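Local coordinates for protein DNA polymerase sliding clamp 2 (PDB 3LX2) that probably encircles DNA as a ring of three identical subunits, serving as a moving platform that tethers the polymerase and other replication proteins to it, at residues F3-D8 with F29-E34; R11-L16 with L89-G94; L77-L82 with L99-L104; P129-A134 with T194-A199; R143-A148 with D153-M158. One frame throughout, in Å; residues are numbered along the deposited sequence.

Interaction 1: residues F3-D8 with F29-E34; sequences FEIVFD and FQVNME
Val31 reaches across to Phe3 and Ile5, and all of the close packing here is made by its two methyls. CG1 lies over one face of the Phe3 ring, displaced toward the rim, with Phe3 CD2 4.1 Å from Val31 CG1. The same methyl meets the end of Ile5, whose CD1 is also 4.1 Å from Val31 CG1; these two side chains slide past each other in opposite directions, whereas Phe3 and Val31 cross at about a right angle. Val31 CG2 meets the neighbouring ring atom, Phe3 CE2, at 4.1 Å. Phe3 holds CG between its backbone N and carbonyl carbon (chi1 64°), which carries the ring across to the valine. The arrangement joins the two layers of a PCNA domain: strand 3-7 belongs to a five-stranded antiparallel sheet, strand 26-31 to the long nine-stranded one, and Ile69 and Val63 pack on Phe3 and Val31. Beyond Val31 the chain turns to solvent and the character changes. Asn32 is bound not to the facing strand but back to Gln30 in its own segment, Gln30 NE2 donating to Asn32 OD1 at 3.2 Å in the carbonyl plane, and Met33 and Glu34 lie exposed.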
# COMPACT_ATOMS: atom_id res chain seq x y z
N PHE A 3 -29.67 16.21 20.17
CA PHE A 3 -28.74 17.12 19.51
C PHE A 3 -28.56 16.90 18.02
O PHE A 3 -28.89 15.85 17.48
CB PHE A 3 -27.38 17.11 20.23
CG PHE A 3 -26.67 15.80 20.16
CD1 PHE A 3 -25.95 15.44 19.01
CD2 PHE A 3 -26.70 14.93 21.23
CE1 PHE A 3 -25.28 14.21 18.95
CE2 PHE A 3 -26.01 13.71 21.18
CZ PHE A 3 -25.29 13.35 20.03
N GLU A 4 -28.03 17.92 17.38
CA GLU A 4 -27.59 17.87 16.01
C GLU A 4 -26.31 18.72 15.91
O GLU A 4 -26.36 19.92 16.07
CB GLU A 4 -28.67 18.40 15.04
CG GLU A 4 -28.16 18.39 13.62
CD GLU A 4 -29.24 18.34 12.54
OE1 GLU A 4 -30.12 17.43 12.59
OE2 GLU A 4 -29.17 19.19 11.60
N ILE A 5 -25.20 18.07 15.59
CA ILE A 5 -23.92 18.70 15.49
C ILE A 5 -23.34 18.37 14.12
O ILE A 5 -23.42 17.23 13.65
CB ILE A 5 -22.99 18.12 16.61
CG1 ILE A 5 -23.35 18.75 17.95
CG2 ILE A 5 -21.51 18.31 16.30
CD1 ILE A 5 -22.77 17.99 19.19
N VAL A 6 -22.73 19.36 13.49
CA VAL A 6 -22.19 19.21 12.17
C VAL A 6 -20.75 19.67 12.18
O VAL A 6 -20.48 20.83 12.56
CB VAL A 6 -22.94 20.08 11.14
CG1 VAL A 6 -22.37 19.82 9.80
CG2 VAL A 6 -24.48 19.81 11.13
N PHE A 7 -19.84 18.78 11.78
CA PHE A 7 -18.43 19.13 11.67
C PHE A 7 -18.04 19.07 10.19
O PHE A 7 -18.41 18.16 9.49
CB PHE A 7 -17.58 18.20 12.57
CG PHE A 7 -16.12 18.61 12.72
CD1 PHE A 7 -15.75 19.79 13.38
CD2 PHE A 7 -15.09 17.80 12.21
CE1 PHE A 7 -14.35 20.16 13.53
CE2 PHE A 7 -13.70 18.13 12.37
CZ PHE A 7 -13.33 19.32 13.03
N ASP A 8 -17.29 20.02 9.69
CA ASP A 8 -17.08 20.05 8.24
C ASP A 8 -15.96 19.15 7.71
O ASP A 8 -15.62 19.21 6.51
CB ASP A 8 -16.88 21.47 7.72
CG ASP A 8 -15.67 22.10 8.29
OD1 ASP A 8 -14.85 21.35 8.86
OD2 ASP A 8 -15.52 23.32 8.14
N PHE A 29 -18.91 10.25 25.63
CA PHE A 29 -18.86 11.63 25.21
C PHE A 29 -19.82 12.46 26.03
O PHE A 29 -21.02 12.28 25.96
CB PHE A 29 -19.17 11.73 23.72
CG PHE A 29 -17.94 11.67 22.83
CD1 PHE A 29 -16.69 11.33 23.34
CD2 PHE A 29 -18.04 11.95 21.46
CE1 PHE A 29 -15.58 11.26 22.53
CE2 PHE A 29 -16.92 11.87 20.65
CZ PHE A 29 -15.68 11.53 21.20
N GLN A 30 -19.30 13.36 26.83
CA GLN A 30 -20.19 14.31 27.45
C GLN A 30 -20.53 15.42 26.46
O GLN A 30 -19.70 16.27 26.13
CB GLN A 30 -19.64 14.88 28.74
CG GLN A 30 -20.62 15.82 29.46
CD GLN A 30 -21.78 15.05 30.12
OE1 GLN A 30 -21.55 13.98 30.76
NE2 GLN A 30 -23.02 15.57 29.96
N VAL A 31 -21.77 15.40 26.00
CA VAL A 31 -22.25 16.39 25.08
C VAL A 31 -22.94 17.52 25.83
O VAL A 31 -24.07 17.35 26.30
CB VAL A 31 -23.25 15.78 24.10
CG1 VAL A 31 -23.51 16.73 23.01
CG2 VAL A 31 -22.75 14.47 23.58
N ASN A 32 -22.28 18.67 25.89
CA ASN A 32 -22.81 19.87 26.55
C ASN A 32 -23.14 21.01 25.63
O ASN A 32 -22.82 20.97 24.43
CB ASN A 32 -21.81 20.39 27.55
CG ASN A 32 -21.50 19.39 28.56
OD1 ASN A 32 -22.34 18.52 28.84
ND2 ASN A 32 -20.28 19.44 29.11
N MET A 33 -23.75 22.04 26.21
CA MET A 33 -24.17 23.20 25.44
C MET A 33 -22.95 23.85 24.85
O MET A 33 -22.96 24.24 23.72
CB MET A 33 -24.91 24.18 26.33
CG MET A 33 -26.39 23.93 26.44
SD MET A 33 -27.18 24.98 25.22
CE MET A 33 -26.63 26.60 25.84
N GLU A 34 -21.87 23.94 25.61
CA GLU A 34 -20.73 24.69 25.12
C GLU A 34 -19.68 23.80 24.38
O GLU A 34 -18.70 24.30 23.78
CB GLU A 34 -20.14 25.62 26.22
CG GLU A 34 -19.50 24.94 27.47
CD GLU A 34 -20.48 24.17 28.44
OE1 GLU A 34 -21.75 24.29 28.36
OE2 GLU A 34 -19.94 23.43 29.30

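Interaction 2: residues R11-L16 with L89-G94. With SO4 (sulfate ion), chain E.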
# COMPACT_ATOMS: atom_id res chain seq x y z
N ARG A 11 -13.07 13.34 8.03
CA ARG A 11 -11.72 12.79 7.98
C ARG A 11 -10.85 13.31 9.09
O ARG A 11 -10.20 12.53 9.72
CB ARG A 11 -11.01 13.07 6.65
CG ARG A 11 -11.10 11.97 5.62
CD ARG A 11 -10.85 12.69 4.37
NE ARG A 11 -9.90 12.09 3.45
CZ ARG A 11 -9.07 12.80 2.67
NH1 ARG A 11 -8.95 14.14 2.73
NH2 ARG A 11 -8.32 12.14 1.82
N GLU A 12 -10.82 14.63 9.30
CA GLU A 12 -10.22 15.14 10.54
C GLU A 12 -10.76 14.38 11.70
O GLU A 12 -9.99 13.80 12.45
CB GLU A 12 -10.42 16.64 10.72
CG GLU A 12 -9.14 17.40 10.47
CD GLU A 12 -9.35 18.89 10.34
OE1 GLU A 12 -10.33 19.44 10.91
OE2 GLU A 12 -8.52 19.54 9.66
N PHE A 13 -12.08 14.29 11.84
CA PHE A 13 -12.64 13.60 13.03
C PHE A 13 -12.29 12.12 13.12
O PHE A 13 -12.14 11.58 14.21
CB PHE A 13 -14.15 13.71 13.01
CG PHE A 13 -14.76 13.82 14.34
CD1 PHE A 13 -15.26 12.71 14.98
CD2 PHE A 13 -14.91 15.07 14.96
CE1 PHE A 13 -15.90 12.80 16.23
CE2 PHE A 13 -15.55 15.16 16.26
CZ PHE A 13 -16.02 14.00 16.89
N GLU A 14 -12.20 11.46 11.96
CA GLU A 14 -11.74 10.06 11.87
C GLU A 14 -10.42 9.91 12.64
O GLU A 14 -10.16 8.91 13.26
CB GLU A 14 -11.50 9.71 10.41
CG GLU A 14 -11.07 8.27 10.10
CD GLU A 14 -9.59 8.06 10.31
OE1 GLU A 14 -8.85 9.06 10.30
OE2 GLU A 14 -9.15 6.92 10.56
N SER A 15 -9.59 10.93 12.55
CA SER A 15 -8.26 10.85 12.95
C SER A 15 -8.11 11.01 14.48
O SER A 15 -7.28 10.37 15.14
CB SER A 15 -7.46 11.86 12.12
OG SER A 15 -6.57 12.47 12.99
N LEU A 16 -8.96 11.83 15.07
CA LEU A 16 -9.17 11.79 16.51
C LEU A 16 -9.73 10.46 16.98
O LEU A 16 -9.34 9.92 18.03
CB LEU A 16 -10.17 12.85 16.86
CG LEU A 16 -10.48 12.98 18.33
CD1 LEU A 16 -9.30 13.62 19.07
CD2 LEU A 16 -11.77 13.85 18.46
N LEU A 89 -19.45 15.76 8.45
CA LEU A 89 -19.86 14.80 9.46
C LEU A 89 -21.03 15.38 10.21
O LEU A 89 -21.00 16.53 10.64
CB LEU A 89 -18.73 14.55 10.46
CG LEU A 89 -18.99 13.81 11.81
CD1 LEU A 89 -19.60 12.48 11.59
CD2 LEU A 89 -17.69 13.63 12.65
N VAL A 90 -22.05 14.56 10.39
CA VAL A 90 -23.19 14.94 11.21
C VAL A 90 -23.35 13.93 12.31
O VAL A 90 -23.46 12.73 12.04
CB VAL A 90 -24.54 14.86 10.46
CG1 VAL A 90 -25.71 15.31 11.40
CG2 VAL A 90 -24.53 15.65 9.14
N LEU A 91 -23.40 14.42 13.55
CA LEU A 91 -23.80 13.58 14.65
C LEU A 91 -25.14 14.05 15.19
O LEU A 91 -25.33 15.22 15.49
CB LEU A 91 -22.75 13.61 15.75
CG LEU A 91 -21.31 13.29 15.34
CD1 LEU A 91 -20.35 13.69 16.51
CD2 LEU A 91 -21.17 11.83 15.00
N ARG A 92 -26.06 13.11 15.31
CA ARG A 92 -27.42 13.45 15.60
C ARG A 92 -28.10 12.43 16.51
O ARG A 92 -28.05 11.21 16.28
CB ARG A 92 -28.18 13.56 14.30
CG ARG A 92 -29.60 13.90 14.53
CD ARG A 92 -30.37 13.58 13.30
NE ARG A 92 -30.14 14.59 12.27
CZ ARG A 92 -30.35 14.38 10.99
NH1 ARG A 92 -30.77 13.18 10.56
NH2 ARG A 92 -30.13 15.35 10.13
N LYS A 93 -28.73 12.95 17.56
CA LYS A 93 -29.45 12.12 18.49
C LYS A 93 -30.82 12.70 18.72
O LYS A 93 -30.96 13.91 18.99
CB LYS A 93 -28.73 11.97 19.82
CG LYS A 93 -29.43 10.96 20.72
CD LYS A 93 -28.73 10.77 22.04
CE LYS A 93 -29.56 9.86 22.95
NZ LYS A 93 -30.87 10.49 23.32
N GLY A 94 -31.81 11.84 18.57
CA GLY A 94 -33.19 12.16 18.87
C GLY A 94 -33.70 11.38 20.06
O GLY A 94 -32.97 11.14 21.05
S SO4 E . -10.72 16.88 4.23
O1 SO4 E . -10.67 16.89 5.66
O2 SO4 E . -11.53 15.75 3.74
O3 SO4 E . -11.37 18.16 3.92
O4 SO4 E . -9.37 16.77 3.64
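Arg11 NH1 is shared by two oxygens of a bound sulfate, probably taken up from the crystallisation liquor: NH1 to O4 is 2.8 Å and NH1 to O2 is 3.2 Å. Both hydrogen bonds are weak, the nearer one being bent to an N-H...O angle of 124°, and the sulfur lies in the guanidinium plane at its edge. Ser9 OG and Arg86 N also bind the ion, beside the start of helix 10-21, where the N-terminal end of the helix would probably help to stabilise a negative charge. This is the helix-on-sheet layer of a PCNA domain, with helix 10-21 laid against strand 88-93 of the five-stranded sheet. The contact itself is apolar and buried. Phe13 points from the helix toward the strand and Leu89 toward the helix, the two side chains crossing at about a right angle in a CH-pi contact. Two torsions of Leu89 together (chi1 167°, chi2 56°) place CD2 over one face of the ring. Further along the strand Leu91 CD1 comes obliquely to the far end of the same ring, 4.4 Å from Phe13 CZ. Leu80 and Phe76 of helix 73-80 flank the two leucines. Packing is tight where Leu89 CD2 sits 3.3 Å from the ring plane: offset toward the rim, it lies nearest to Phe13 CG, at 3.4 Å.

Interaction 3: residues L77-L82 with L99-L104; sequences LKVLKL and LEVGLL
Val101 is the first residue of segment 99-104 to meet the helix, and it does so through one methyl: Val101 CG1 lies 3.9 Å from Val79 CG1. The two valines cross obliquely. The branch that meets is in each case the one anti to the backbone N (chi1 -176° for Val101, 169° for Val79), and Leu80 beside Val79 adds some cover without coming quite as close. Gly102 follows, its backbone hydrogen-bonded to that of Val90 on the adjoining strand, and takes no part in the contact. This is the helix-on-sheet packing of a PCNA domain, whose helices line the central hole of the ring: helix 73-80 rests across the five-stranded antiparallel sheet by apolar side chains, with no hydrogen bond between the two segments. Leu103 makes the broadest contact. Its CD1 is tucked in between Val79 and Leu82 and touches three things: the carbonyl oxygen of Val79 (CD1 to Val79 O 3.6 Å), the beta carbon of Leu82 (CD1 to Leu82 CB 4.0 Å) and, less closely, Val79 CG1 at 4.3 Å from Leu103 CD1. That same Val79 O accepts the backbone N-H of Leu82 at 2.9 Å, closing the turn that brings Leu82 over the strand. Phe111 packs beside Val79 and Leu82, and Leu82 also touches Leu150 of a neighbouring subunit.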
# COMPACT_ATOMS: atom_id res chain seq x y z
N LEU A 77 -15.44 3.98 14.44
CA LEU A 77 -14.24 4.25 13.66
C LEU A 77 -14.38 3.68 12.27
O LEU A 77 -14.00 4.34 11.29
CB LEU A 77 -12.97 3.70 14.33
CG LEU A 77 -11.68 3.86 13.49
CD1 LEU A 77 -11.40 5.33 13.20
CD2 LEU A 77 -10.52 3.20 14.25
N LYS A 78 -14.96 2.49 12.16
CA LYS A 78 -15.21 1.92 10.81
C LYS A 78 -16.10 2.79 9.91
O LYS A 78 -15.82 2.92 8.72
CB LYS A 78 -15.75 0.48 10.87
CG LYS A 78 -14.72 -0.46 11.46
CD LYS A 78 -15.30 -1.87 11.64
CE LYS A 78 -14.15 -2.90 11.75
NZ LYS A 78 -14.64 -4.31 11.44
N VAL A 79 -17.14 3.39 10.49
CA VAL A 79 -17.99 4.30 9.76
C VAL A 79 -17.15 5.45 9.30
O VAL A 79 -17.20 5.84 8.12
CB VAL A 79 -19.08 4.88 10.62
CG1 VAL A 79 -19.75 6.02 9.91
CG2 VAL A 79 -20.11 3.79 11.01
N LEU A 80 -16.34 5.99 10.21
CA LEU A 80 -15.59 7.19 9.89
C LEU A 80 -14.53 6.93 8.82
O LEU A 80 -14.14 7.83 8.07
CB LEU A 80 -15.01 7.84 11.16
CG LEU A 80 -16.04 8.40 12.14
CD1 LEU A 80 -15.31 8.85 13.35
CD2 LEU A 80 -16.81 9.58 11.52
N LYS A 81 -14.09 5.68 8.72
CA LYS A 81 -13.08 5.35 7.74
C LYS A 81 -13.70 5.32 6.36
O LYS A 81 -13.00 5.29 5.36
CB LYS A 81 -12.37 4.04 8.11
CG LYS A 81 -11.26 4.19 9.20
CD LYS A 81 -10.73 2.84 9.66
CE LYS A 81 -9.23 2.82 9.92
NZ LYS A 81 -8.49 2.89 8.57
N LEU A 82 -15.02 5.36 6.27
CA LEU A 82 -15.63 5.51 4.92
C LEU A 82 -15.60 6.91 4.37
O LEU A 82 -15.85 7.09 3.17
CB LEU A 82 -17.06 5.00 4.84
CG LEU A 82 -17.35 3.59 5.40
CD1 LEU A 82 -18.85 3.51 5.48
CD2 LEU A 82 -16.78 2.43 4.59
N LEU A 99 -27.01 6.56 18.21
CA LEU A 99 -26.38 7.74 17.61
C LEU A 99 -26.63 7.66 16.10
O LEU A 99 -26.33 6.64 15.44
CB LEU A 99 -24.90 7.76 17.89
CG LEU A 99 -23.95 8.72 17.18
CD1 LEU A 99 -24.11 10.13 17.66
CD2 LEU A 99 -22.51 8.25 17.47
N GLU A 100 -27.20 8.70 15.55
CA GLU A 100 -27.24 8.74 14.11
C GLU A 100 -25.98 9.47 13.54
O GLU A 100 -25.64 10.61 13.98
CB GLU A 100 -28.58 9.31 13.62
CG GLU A 100 -28.65 9.50 12.12
CD GLU A 100 -30.08 9.70 11.62
OE1 GLU A 100 -30.90 10.35 12.36
OE2 GLU A 100 -30.37 9.19 10.49
N VAL A 101 -25.31 8.82 12.57
CA VAL A 101 -24.07 9.35 11.98
C VAL A 101 -24.22 9.52 10.48
O VAL A 101 -24.54 8.58 9.73
CB VAL A 101 -22.87 8.37 12.18
CG1 VAL A 101 -21.53 8.96 11.65
CG2 VAL A 101 -22.75 7.94 13.63
N GLY A 102 -23.99 10.73 10.01
CA GLY A 102 -24.14 10.98 8.61
C GLY A 102 -22.86 11.38 7.95
O GLY A 102 -22.04 12.08 8.53
N LEU A 103 -22.69 10.96 6.70
CA LEU A 103 -21.50 11.33 5.91
C LEU A 103 -22.01 12.00 4.65
O LEU A 103 -22.66 11.36 3.83
CB LEU A 103 -20.65 10.10 5.58
CG LEU A 103 -19.99 9.33 6.75
CD1 LEU A 103 -19.20 8.11 6.21
CD2 LEU A 103 -19.03 10.19 7.51
N LEU A 104 -21.78 13.30 4.51
CA LEU A 104 -22.44 14.02 3.43
C LEU A 104 -21.44 14.45 2.37
O LEU A 104 -20.54 15.25 2.65
CB LEU A 104 -23.26 15.22 3.97
CG LEU A 104 -24.06 15.02 5.29
CD1 LEU A 104 -25.06 16.12 5.52
CD2 LEU A 104 -24.78 13.71 5.38

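Interaction 4: residues P129-A134 with T194-A199; sequences PWTVKA and TKAKSA
Val132 and Ala196 make the apolar part of this small contact, methyl against methyl, with Val132 CG2 3.6 Å from Ala196 CB. With chi1 at -179°, the valine presents to the alanine the branch that lies beside its backbone N. A second, looser approach is mixed in character: the hydroxyl of Thr131 lies over the same alanine methyl, OG1 to Ala196 CB being 3.9 Å, too far and too apolar a partner to be more than packing. Ala196 CB is thus touched by two consecutive residues, an unusual thing in a regular strand, where successive side chains leave on different faces. The backbone bonding explains it. Thr131 and Val132 both face Phe222 on the adjoining strand, a classic beta bulge, and both direct their side chains toward Ala196. No hydrogen bond links the two segments. Lys195 and Lys197, on either side of the alanine in sequence, turn away from the contact. Strand 132-137 lies in the nine-stranded sheet between 217-222 and 186-191, and strand 196-201 forms the edge of the four-stranded sheet beside 154-159; the alanine methyl meets Val132 in the interior between the two sheets, with His191 packed against both residues.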
# COMPACT_ATOMS: atom_id res chain seq x y z
N PRO A 129 3.95 18.42 39.20
CA PRO A 129 5.15 19.24 39.22
C PRO A 129 6.00 19.02 37.98
O PRO A 129 7.07 18.43 38.07
CB PRO A 129 5.89 18.74 40.47
CG PRO A 129 5.43 17.36 40.66
CD PRO A 129 3.98 17.41 40.28
N TRP A 130 5.53 19.49 36.84
CA TRP A 130 6.32 19.36 35.62
C TRP A 130 7.46 20.35 35.67
O TRP A 130 7.26 21.52 35.90
CB TRP A 130 5.48 19.61 34.36
CG TRP A 130 4.48 18.54 34.02
CD1 TRP A 130 4.72 17.19 33.83
CD2 TRP A 130 3.09 18.72 33.80
NE1 TRP A 130 3.55 16.54 33.53
CE2 TRP A 130 2.53 17.45 33.51
CE3 TRP A 130 2.24 19.84 33.83
CZ2 TRP A 130 1.18 17.27 33.24
CZ3 TRP A 130 0.90 19.66 33.56
CH2 TRP A 130 0.38 18.38 33.26
N THR A 131 8.67 19.86 35.44
CA THR A 131 9.82 20.75 35.38
C THR A 131 10.17 21.14 33.95
O THR A 131 10.63 22.25 33.72
CB THR A 131 11.05 20.20 36.21
OG1 THR A 131 11.46 18.90 35.75
CG2 THR A 131 10.65 20.08 37.70
N VAL A 132 9.92 20.27 32.97
CA VAL A 132 10.18 20.65 31.57
C VAL A 132 8.89 21.00 30.84
O VAL A 132 7.83 20.49 31.18
CB VAL A 132 10.89 19.51 30.79
CG1 VAL A 132 11.17 19.92 29.35
CG2 VAL A 132 12.18 19.13 31.47
N LYS A 133 8.99 21.85 29.83
CA LYS A 133 7.90 22.06 28.89
C LYS A 133 8.49 22.43 27.56
O LYS A 133 9.37 23.30 27.50
CB LYS A 133 6.91 23.15 29.32
CG LYS A 133 6.16 23.70 28.09
CD LYS A 133 5.15 24.80 28.37
CE LYS A 133 4.03 24.80 27.29
NZ LYS A 133 3.25 26.09 27.25
N ALA A 134 8.00 21.82 26.48
CA ALA A 134 8.53 22.09 25.17
C ALA A 134 7.43 22.13 24.17
O ALA A 134 6.35 21.67 24.47
CB ALA A 134 9.55 21.07 24.81
N THR A 194 17.31 22.06 35.88
CA THR A 194 18.51 21.72 35.13
C THR A 194 18.75 20.22 34.86
O THR A 194 19.40 19.87 33.87
CB THR A 194 19.75 22.46 35.75
OG1 THR A 194 20.22 23.46 34.82
CG2 THR A 194 20.92 21.50 36.15
N LYS A 195 18.23 19.32 35.70
CA LYS A 195 18.34 17.89 35.41
C LYS A 195 16.94 17.28 35.38
O LYS A 195 16.22 17.39 36.38
CB LYS A 195 19.19 17.15 36.46
CG LYS A 195 20.42 17.92 37.03
CD LYS A 195 21.41 16.99 37.73
CE LYS A 195 22.34 16.28 36.73
NZ LYS A 195 23.20 15.23 37.37
N ALA A 196 16.56 16.65 34.26
CA ALA A 196 15.19 16.07 34.11
C ALA A 196 15.09 14.79 33.26
O ALA A 196 15.36 14.82 32.06
CB ALA A 196 14.23 17.13 33.61
N LYS A 197 14.65 13.69 33.87
CA LYS A 197 14.71 12.38 33.20
C LYS A 197 13.57 11.39 33.54
O LYS A 197 13.38 11.02 34.71
CB LYS A 197 16.10 11.73 33.43
CG LYS A 197 16.25 10.32 32.85
CD LYS A 197 17.32 9.46 33.55
CE LYS A 197 18.72 9.67 32.96
NZ LYS A 197 19.55 8.41 32.90
N SER A 198 12.86 10.92 32.51
CA SER A 198 11.89 9.84 32.69
C SER A 198 11.74 8.91 31.46
O SER A 198 12.17 9.25 30.34
CB SER A 198 10.52 10.43 33.04
OG SER A 198 9.54 9.42 32.99
N ALA A 199 11.11 7.76 31.70
CA ALA A 199 10.88 6.77 30.67
C ALA A 199 9.40 6.42 30.50
O ALA A 199 8.68 6.16 31.49
CB ALA A 199 11.66 5.49 30.95

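Interaction 5: residues R143-A148 with D153-M158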
# COMPACT_ATOMS: atom_id res chain seq x y z
N ARG A 143 9.79 10.83 14.85
CA ARG A 143 11.09 10.36 14.47
C ARG A 143 11.64 9.71 15.71
O ARG A 143 11.84 8.50 15.75
CB ARG A 143 11.99 11.54 13.99
CG ARG A 143 13.52 11.48 14.37
CD ARG A 143 14.38 10.30 13.77
NE ARG A 143 14.17 10.03 12.33
CZ ARG A 143 14.94 10.46 11.32
NH1 ARG A 143 16.02 11.23 11.52
NH2 ARG A 143 14.61 10.13 10.08
N ALA A 144 11.87 10.52 16.73
CA ALA A 144 12.42 10.07 17.98
C ALA A 144 11.78 8.74 18.39
O ALA A 144 12.47 7.72 18.58
CB ALA A 144 12.17 11.08 19.02
N VAL A 145 10.47 8.75 18.51
CA VAL A 145 9.79 7.62 19.04
C VAL A 145 10.11 6.41 18.16
O VAL A 145 10.47 5.37 18.67
CB VAL A 145 8.30 7.88 19.16
CG1 VAL A 145 7.57 6.62 19.41
CG2 VAL A 145 8.06 8.88 20.28
N LYS A 146 10.02 6.56 16.84
CA LYS A 146 10.20 5.42 15.93
C LYS A 146 11.66 4.88 15.94
O LYS A 146 11.90 3.71 15.66
CB LYS A 146 9.83 5.86 14.56
CG LYS A 146 9.05 4.88 13.80
CD LYS A 146 8.40 5.55 12.60
CE LYS A 146 7.05 6.19 13.01
NZ LYS A 146 6.14 6.45 11.84
N ALA A 147 12.61 5.74 16.29
CA ALA A 147 13.98 5.33 16.42
C ALA A 147 14.17 4.58 17.75
O ALA A 147 14.94 3.62 17.83
CB ALA A 147 14.88 6.55 16.33
N ALA A 148 13.45 5.01 18.77
CA ALA A 148 13.50 4.28 20.04
C ALA A 148 13.02 2.84 19.80
O ALA A 148 13.79 1.90 20.03
CB ALA A 148 12.69 4.98 21.14
N ASP A 153 11.63 -0.93 24.24
CA ASP A 153 10.21 -0.71 24.44
C ASP A 153 10.00 0.56 25.28
O ASP A 153 8.88 1.02 25.49
CB ASP A 153 9.58 -1.94 25.12
CG ASP A 153 10.42 -2.44 26.34
OD1 ASP A 153 11.57 -2.98 26.17
OD2 ASP A 153 9.91 -2.28 27.48
N SER A 154 11.10 1.16 25.71
CA SER A 154 11.05 2.33 26.57
C SER A 154 11.77 3.45 25.89
O SER A 154 12.74 3.19 25.17
CB SER A 154 11.77 2.03 27.86
OG SER A 154 10.88 1.35 28.70
N ILE A 155 11.29 4.68 26.09
CA ILE A 155 11.99 5.85 25.58
C ILE A 155 12.19 6.85 26.69
O ILE A 155 11.29 7.10 27.49
CB ILE A 155 11.29 6.50 24.29
CG1 ILE A 155 12.13 7.66 23.75
CG2 ILE A 155 9.87 6.96 24.56
CD1 ILE A 155 11.74 8.15 22.34
N TYR A 156 13.40 7.41 26.71
CA TYR A 156 13.79 8.40 27.70
C TYR A 156 13.57 9.77 27.14
O TYR A 156 13.98 10.06 26.01
CB TYR A 156 15.25 8.23 28.14
CG TYR A 156 15.45 7.10 29.11
CD1 TYR A 156 15.29 7.32 30.48
CD2 TYR A 156 15.74 5.81 28.68
CE1 TYR A 156 15.44 6.29 31.40
CE2 TYR A 156 15.91 4.77 29.59
CZ TYR A 156 15.75 5.03 30.96
OH TYR A 156 15.88 4.04 31.92
N PHE A 157 12.92 10.59 27.96
CA PHE A 157 12.70 12.01 27.69
C PHE A 157 13.65 12.69 28.66
O PHE A 157 13.56 12.46 29.86
CB PHE A 157 11.24 12.40 28.00
CG PHE A 157 10.29 12.21 26.85
CD1 PHE A 157 9.51 13.28 26.40
CD2 PHE A 157 10.19 10.99 26.21
CE1 PHE A 157 8.65 13.14 25.32
CE2 PHE A 157 9.33 10.83 25.12
CZ PHE A 157 8.55 11.90 24.67
N MET A 158 14.54 13.52 28.13
CA MET A 158 15.47 14.29 28.97
C MET A 158 15.63 15.73 28.50
O MET A 158 15.63 16.01 27.29
CB MET A 158 16.88 13.69 28.98
CG MET A 158 16.99 12.16 29.11
SD MET A 158 18.74 11.66 28.91
CE MET A 158 19.52 12.72 30.16
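Ala144 is the first helix residue to touch Ile155, and it does so mainly with its backbone: Ala144 O lies 3.9 Å from Ile155 CD1, its methyl being further off. That carbonyl is already spoken for, accepting the N-H of Ala148 at 2.9 Å, so the isoleucine methyl simply rests beside a helical hydrogen bond. Val145 comes next and offers its backbone too, Val145 CA standing 3.9 Å from Ile155 CD1, with CG2 a little more distant; the Val145 side chain also packs on Leu209. Lys146 and Ala147 belong to the helix's other sides: they pack on Leu82 and Phe111 of a neighbouring subunit, to which Arg143 is also tied by a salt bridge with Asp87. One turn on from Ala144, Ala148 makes the tightest touch, its CB 3.5 Å from Ile155 CD1 and 3.8 Å from Ile155 CB. Ile155 can reach all three because it is extended, trans about both chi1 (-176°) and chi2 (166°), and its tip enters between the two small alanines. Ala148 also packs on Val202 and Ala168. The chain makes a short connection from helix 138-151 into strand 154-159; helix piece 143-148 and strand piece 154-158 run at 138° to each other with axes 8.6 Å apart at closest, the helix-on-sheet packing of a PCNA domain at a subunit boundary.

Overall arrangement
Interactions 1, 2 and 3 share the five-stranded sheet of the N-terminal domain, with centres 7 to 15 Å apart; strands 3-7, 88-93 and 98-104 lie side by side in it, and helices 10-21 and 73-80 pack on it. Their segments interlace along the chain, 1 crossing 2 and 2 crossing 3. Interactions 4 and 5, centres 15 Å apart, lie in the C-terminal domain, 5 nested within the loop that 4 closes, and meet through neighbouring strands 154-159 and 196-201. At least 32 Å separates the centres of the two groups, though the nine-stranded sheet runs through both domains. Interactions 3 and 5 each touch another subunit, at the joints that close the trimeric ring.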